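PDB 4AUR: LEOA from Escherichia coli, which is a bacterial dynamin of enterotoxigenic strains that probably binds and hydrolyses GTP. Local coordinates for residues 123-136 with 154-166. Residues are numbered along the deposited sequence; the frame is centred on the assembly and turned at random.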
loop_
_atom_site.group_PDB
_atom_site.type_symbol
_atom_site.label_atom_id
_atom_site.label_comp_id
_atom_site.label_asym_id
_atom_site.label_seq_id
_atom_site.Cartn_x
_atom_site.Cartn_y
_atom_site.Cartn_z
ATOM N N ARG A 123 -27.031 8.854 -48.997
ATOM C CA ARG A 123 -26.565 9.204 -47.642
ATOM C C ARG A 123 -27.400 8.613 -46.496
ATOM O O ARG A 123 -27.228 8.991 -45.339
ATOM C CB ARG A 123 -26.500 10.743 -47.497
ATOM C CG ARG A 123 -25.117 11.328 -47.775
ATOM C CD ARG A 123 -25.093 12.409 -48.847
ATOM N NE ARG A 123 -24.013 12.141 -49.801
ATOM C CZ ARG A 123 -22.745 12.514 -49.658
ATOM N NH1 ARG A 123 -22.347 13.209 -48.600
ATOM N NH2 ARG A 123 -21.861 12.196 -50.596
ATOM N N LEU A 124 -28.309 7.697 -46.810
ATOM C CA LEU A 124 -29.056 6.983 -45.784
ATOM C C LEU A 124 -28.211 5.887 -45.144
ATOM O O LEU A 124 -28.432 5.541 -43.987
ATOM C CB LEU A 124 -30.348 6.380 -46.355
ATOM C CG LEU A 124 -31.604 7.243 -46.203
ATOM C CD1 LEU A 124 -32.800 6.530 -46.831
ATOM C CD2 LEU A 124 -31.883 7.599 -44.736
ATOM N N VAL A 125 -27.248 5.350 -45.887
ATOM C CA VAL A 125 -26.420 4.258 -45.382
ATOM C C VAL A 125 -25.547 4.672 -44.198
ATOM O O VAL A 125 -25.008 3.821 -43.513
ATOM C CB VAL A 125 -25.508 3.640 -46.466
ATOM C CG1 VAL A 125 -26.338 3.201 -47.665
ATOM C CG2 VAL A 125 -24.402 4.605 -46.884
HETATM N N MSE A 126 -25.414 5.968 -43.954
HETATM C CA MSE A 126 -24.617 6.438 -42.845
HETATM C C MSE A 126 -25.367 6.230 -41.557
HETATM O O MSE A 126 -24.771 6.205 -40.473
HETATM C CB MSE A 126 -24.296 7.900 -43.089
HETATM C CG MSE A 126 -23.478 8.077 -44.367
HETATM SE SE MSE A 126 -22.453 9.744 -44.251
HETATM C CE MSE A 126 -23.897 10.914 -43.616
ATOM N N TYR A 127 -26.682 6.056 -41.657
ATOM C CA TYR A 127 -27.518 5.873 -40.482
ATOM C C TYR A 127 -28.035 4.444 -40.332
ATOM O O TYR A 127 -28.978 4.217 -39.607
ATOM C CB TYR A 127 -28.683 6.889 -40.516
ATOM C CG TYR A 127 -28.246 8.363 -40.572
ATOM C CD1 TYR A 127 -27.060 8.795 -39.951
ATOM C CD2 TYR A 127 -29.018 9.319 -41.247
ATOM C CE1 TYR A 127 -26.659 10.121 -39.999
ATOM C CE2 TYR A 127 -28.625 10.652 -41.299
ATOM C CZ TYR A 127 -27.439 11.047 -40.671
ATOM O OH TYR A 127 -27.023 12.359 -40.704
ATOM N N GLU A 128 -27.415 3.492 -41.022
ATOM C CA GLU A 128 -27.766 2.086 -40.902
ATOM C C GLU A 128 -26.860 1.435 -39.855
ATOM O O GLU A 128 -25.652 1.393 -40.016
ATOM C CB GLU A 128 -27.581 1.353 -42.234
ATOM C CG GLU A 128 -28.547 1.736 -43.353
ATOM C CD GLU A 128 -28.289 0.990 -44.684
ATOM O OE1 GLU A 128 -27.255 0.270 -44.834
ATOM O OE2 GLU A 128 -29.147 1.123 -45.597
ATOM N N ASP A 129 -27.449 0.894 -38.795
ATOM C CA ASP A 129 -26.681 0.284 -37.734
ATOM C C ASP A 129 -25.723 -0.732 -38.296
ATOM O O ASP A 129 -24.611 -0.868 -37.803
ATOM C CB ASP A 129 -27.590 -0.358 -36.699
ATOM C CG ASP A 129 -28.438 0.659 -35.950
ATOM O OD1 ASP A 129 -27.914 1.720 -35.539
ATOM O OD2 ASP A 129 -29.636 0.391 -35.760
ATOM N N LEU A 130 -26.114 -1.424 -39.358
ATOM C CA LEU A 130 -25.227 -2.433 -39.933
ATOM C C LEU A 130 -23.939 -1.860 -40.507
ATOM O O LEU A 130 -22.863 -2.261 -40.114
ATOM C CB LEU A 130 -25.943 -3.240 -40.984
ATOM C CG LEU A 130 -25.131 -4.290 -41.714
ATOM C CD1 LEU A 130 -25.108 -5.570 -40.905
ATOM C CD2 LEU A 130 -25.761 -4.515 -43.079
ATOM N N THR A 131 -24.033 -0.914 -41.420
ATOM C CA THR A 131 -22.831 -0.408 -42.077
ATOM C C THR A 131 -21.973 0.382 -41.077
ATOM O O THR A 131 -20.730 0.442 -41.175
ATOM C CB THR A 131 -23.160 0.462 -43.306
ATOM O OG1 THR A 131 -23.605 1.723 -42.865
ATOM C CG2 THR A 131 -24.258 -0.136 -44.137
ATOM N N ARG A 132 -22.644 0.967 -40.097
ATOM C CA ARG A 132 -21.964 1.599 -38.977
ATOM C C ARG A 132 -21.160 0.581 -38.142
ATOM O O ARG A 132 -19.989 0.819 -37.793
ATOM C CB ARG A 132 -22.991 2.326 -38.110
ATOM C CG ARG A 132 -23.673 3.535 -38.772
ATOM C CD ARG A 132 -24.885 3.978 -37.960
ATOM N NE ARG A 132 -24.464 4.483 -36.653
ATOM C CZ ARG A 132 -24.228 5.760 -36.367
ATOM N NH1 ARG A 132 -24.407 6.705 -37.281
ATOM N NH2 ARG A 132 -23.800 6.086 -35.163
ATOM N N ARG A 133 -21.771 -0.562 -37.826
ATOM C CA ARG A 133 -21.049 -1.616 -37.097
ATOM C C ARG A 133 -19.839 -2.153 -37.886
ATOM O O ARG A 133 -18.791 -2.399 -37.322
ATOM C CB ARG A 133 -21.995 -2.739 -36.755
ATOM C CG ARG A 133 -21.492 -3.779 -35.752
ATOM C CD ARG A 133 -22.499 -4.907 -35.552
ATOM N NE ARG A 133 -23.856 -4.420 -35.828
ATOM C CZ ARG A 133 -24.805 -5.093 -36.470
ATOM N NH1 ARG A 133 -24.606 -6.335 -36.890
ATOM N NH2 ARG A 133 -25.978 -4.517 -36.683
ATOM N N TYR A 134 -19.968 -2.330 -39.185
ATOM C CA TYR A 134 -18.884 -2.940 -39.933
ATOM C C TYR A 134 -17.713 -1.991 -40.038
ATOM O O TYR A 134 -16.570 -2.414 -39.977
ATOM C CB TYR A 134 -19.347 -3.417 -41.329
ATOM C CG TYR A 134 -19.677 -4.895 -41.372
ATOM C CD1 TYR A 134 -20.881 -5.373 -40.896
ATOM C CD2 TYR A 134 -18.761 -5.816 -41.871
ATOM C CE1 TYR A 134 -21.167 -6.720 -40.921
ATOM C CE2 TYR A 134 -19.043 -7.167 -41.898
ATOM C CZ TYR A 134 -20.243 -7.609 -41.426
ATOM O OH TYR A 134 -20.525 -8.954 -41.463
ATOM N N ILE A 135 -17.977 -0.699 -40.168
ATOM C CA ILE A 135 -16.888 0.271 -40.209
ATOM C C ILE A 135 -16.335 0.604 -38.819
ATOM O O ILE A 135 -15.123 0.766 -38.666
ATOM C CB ILE A 135 -17.276 1.504 -41.016
ATOM C CG1 ILE A 135 -17.319 1.102 -42.490
ATOM C CG2 ILE A 135 -16.232 2.595 -40.872
ATOM C CD1 ILE A 135 -18.154 2.014 -43.358
ATOM N N SER A 136 -17.190 0.687 -37.805
ATOM C CA SER A 136 -16.683 0.796 -36.448
ATOM C C SER A 136 -15.673 -0.316 -36.184
ATOM O O SER A 136 -14.539 -0.046 -35.777
ATOM C CB SER A 136 -17.805 0.701 -35.421
ATOM O OG SER A 136 -18.412 1.955 -35.240
ATOM N N SER A 154 -18.389 17.638 -51.602
ATOM C CA SER A 154 -19.621 17.033 -51.081
ATOM C C SER A 154 -19.444 16.146 -49.835
ATOM O O SER A 154 -20.418 15.668 -49.259
ATOM C CB SER A 154 -20.248 16.189 -52.203
ATOM O OG SER A 154 -19.261 15.374 -52.841
ATOM N N HIS A 155 -18.204 15.937 -49.418
ATOM C CA HIS A 155 -17.891 14.914 -48.428
ATOM C C HIS A 155 -17.892 15.389 -46.991
ATOM O O HIS A 155 -17.640 14.604 -46.108
ATOM C CB HIS A 155 -16.525 14.305 -48.751
ATOM C CG HIS A 155 -16.556 13.336 -49.883
ATOM N ND1 HIS A 155 -15.566 12.401 -50.087
ATOM C CD2 HIS A 155 -17.476 13.129 -50.854
ATOM C CE1 HIS A 155 -15.870 11.665 -51.142
ATOM N NE2 HIS A 155 -17.021 12.091 -51.629
ATOM N N SER A 156 -18.181 16.655 -46.734
ATOM C CA SER A 156 -18.136 17.140 -45.365
ATOM C C SER A 156 -18.734 16.147 -44.388
ATOM O O SER A 156 -18.117 15.800 -43.395
ATOM C CB SER A 156 -18.887 18.449 -45.239
ATOM O OG SER A 156 -18.148 19.504 -45.796
ATOM N N ASP A 157 -19.941 15.683 -44.662
ATOM C CA ASP A 157 -20.703 14.953 -43.638
ATOM C C ASP A 157 -20.228 13.493 -43.458
ATOM O O ASP A 157 -20.505 12.872 -42.423
ATOM C CB ASP A 157 -22.225 15.057 -43.881
ATOM C CG ASP A 157 -22.646 14.525 -45.236
ATOM O OD1 ASP A 157 -21.755 14.192 -46.038
ATOM O OD2 ASP A 157 -23.866 14.445 -45.505
ATOM N N ILE A 158 -19.482 12.990 -44.443
ATOM C CA ILE A 158 -18.892 11.670 -44.409
ATOM C C ILE A 158 -17.656 11.680 -43.535
ATOM O O ILE A 158 -17.418 10.771 -42.733
ATOM C CB ILE A 158 -18.463 11.244 -45.807
ATOM C CG1 ILE A 158 -19.677 11.148 -46.729
ATOM C CG2 ILE A 158 -17.740 9.909 -45.752
ATOM C CD1 ILE A 158 -19.317 10.830 -48.169
ATOM N N VAL A 159 -16.834 12.695 -43.718
ATOM C CA VAL A 159 -15.721 12.933 -42.814
ATOM C C VAL A 159 -16.210 13.081 -41.368
ATOM O O VAL A 159 -15.596 12.582 -40.464
ATOM C CB VAL A 159 -14.953 14.195 -43.229
ATOM C CG1 VAL A 159 -13.971 14.615 -42.149
ATOM C CG2 VAL A 159 -14.234 13.964 -44.554
ATOM N N LYS A 160 -17.324 13.763 -41.161
ATOM C CA LYS A 160 -17.893 13.918 -39.830
ATOM C C LYS A 160 -18.395 12.592 -39.295
ATOM O O LYS A 160 -18.273 12.284 -38.120
ATOM C CB LYS A 160 -19.049 14.913 -39.881
ATOM C CG LYS A 160 -19.563 15.316 -38.521
ATOM C CD LYS A 160 -20.620 16.399 -38.605
ATOM C CE LYS A 160 -20.863 17.024 -37.234
ATOM N NZ LYS A 160 -21.155 18.484 -37.342
ATOM N N TRP A 161 -18.990 11.811 -40.177
ATOM C CA TRP A 161 -19.528 10.504 -39.819
ATOM C C TRP A 161 -18.430 9.607 -39.297
ATOM O O TRP A 161 -18.592 8.950 -38.310
ATOM C CB TRP A 161 -20.138 9.899 -41.070
ATOM C CG TRP A 161 -20.750 8.580 -40.899
ATOM C CD1 TRP A 161 -21.696 8.233 -40.004
ATOM C CD2 TRP A 161 -20.477 7.414 -41.684
ATOM N NE1 TRP A 161 -22.027 6.924 -40.173
ATOM C CE2 TRP A 161 -21.289 6.396 -41.198
ATOM C CE3 TRP A 161 -19.607 7.138 -42.753
ATOM C CZ2 TRP A 161 -21.273 5.103 -41.738
ATOM C CZ3 TRP A 161 -19.593 5.860 -43.288
ATOM C CH2 TRP A 161 -20.420 4.857 -42.777
ATOM N N VAL A 162 -17.287 9.621 -39.963
ATOM C CA VAL A 162 -16.168 8.778 -39.600
ATOM C C VAL A 162 -15.475 9.274 -38.362
ATOM O O VAL A 162 -15.174 8.497 -37.453
ATOM C CB VAL A 162 -15.148 8.724 -40.734
ATOM C CG1 VAL A 162 -13.917 7.941 -40.319
ATOM C CG2 VAL A 162 -15.774 8.064 -41.935
ATOM N N LEU A 163 -15.197 10.567 -38.327
ATOM C CA LEU A 163 -14.332 11.124 -37.282
ATOM C C LEU A 163 -15.125 11.506 -36.056
ATOM O O LEU A 163 -14.670 11.315 -34.948
ATOM C CB LEU A 163 -13.578 12.343 -37.787
ATOM C CG LEU A 163 -12.761 12.195 -39.059
ATOM C CD1 LEU A 163 -12.093 13.519 -39.376
ATOM C CD2 LEU A 163 -11.696 11.125 -38.953
ATOM N N ARG A 164 -16.310 12.051 -36.242
ATOM C CA ARG A 164 -17.088 12.453 -35.103
ATOM C C ARG A 164 -18.038 11.343 -34.681
ATOM O O ARG A 164 -17.871 10.778 -33.595
ATOM C CB ARG A 164 -17.847 13.739 -35.389
ATOM C CG ARG A 164 -18.550 14.291 -34.162
ATOM C CD ARG A 164 -17.713 15.380 -33.532
ATOM N NE ARG A 164 -16.547 14.809 -32.878
ATOM C CZ ARG A 164 -15.417 15.463 -32.624
ATOM N NH1 ARG A 164 -15.254 16.737 -32.982
ATOM N NH2 ARG A 164 -14.431 14.827 -32.005
ATOM N N ASP A 165 -19.025 11.033 -35.530
ATOM C CA ASP A 165 -20.083 10.079 -35.182
ATOM C C ASP A 165 -19.460 8.741 -34.753
ATOM O O ASP A 165 -19.684 8.300 -33.634
ATOM C CB ASP A 165 -21.020 9.895 -36.373
ATOM C CG ASP A 165 -22.377 9.284 -36.004
ATOM O OD1 ASP A 165 -22.587 8.782 -34.867
ATOM O OD2 ASP A 165 -23.254 9.306 -36.905
ATOM N N LEU A 166 -18.644 8.139 -35.619
ATOM C CA LEU A 166 -18.085 6.822 -35.367
ATOM C C LEU A 166 -16.798 6.872 -34.599
ATOM O O LEU A 166 -16.349 5.857 -34.098
ATOM C CB LEU A 166 -17.813 6.075 -36.667
ATOM C CG LEU A 166 -18.992 5.781 -37.586
ATOM C CD1 LEU A 166 -18.489 4.948 -38.745
ATOM C CD2 LEU A 166 -20.127 5.074 -36.853
#
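Trp-161 lies between Met-126 on one face of its indole and Leu-166 of its own segment on the other. CB of Met-126 stands over the five-membered ring, 3.8 Å from its centroid, a CH-pi contact; the selenium of this selenomethionine makes an oblique Met-aromatic contact and reaches on to Ile-158 CG1. Trp-161 extends its indole from helix 156-165 toward 123-136, CG leaving CB opposite the backbone N, and CH2 meets Ile-135 CD1 at 3.7 Å. Its NE1 gives a weak, bent hydrogen bond to Met-126 O (2.9 Å). The same carbonyl takes a straighter bond, 161°, from Arg-132 NH1, in the carbonyl plane, so one oxygen accepts from both segments, weakly from the indole. Arg-132 also grips Asp-165 end-on, NH1 to OD2 at 2.9 Å and NH2 to OD1 at 3.0 Å. Both carboxylate oxygens are approached from above their plane, the two flat groups being 60° apart, while Leu-166 CD2 covers a face of the guanidinium. In the P-loop GTPase fold expected of a dynamin, helices 129-136 and 156-165 pack on one face of the central sheet, crossing at -62°; Ile-135 rests on strands 54-60 and 140-146, Val-162 on 54-60 and 172-177. At the other end, the poorly ordered Arg-123 forms a salt bridge from NH1 to Asp-157 OD1 (2.8 Å), guanidinium and carboxylate nearly coplanar, and a weak bond to Ser-154 O. One residue before Met-126, Val-125 O accepts from Thr-131 OG1 at 2.6 Å, tying the turn to the first turn of helix 129-136. Beyond Arg-123, Leu-112 packs against its side chain, and Phe-113 meets the ring of His-155.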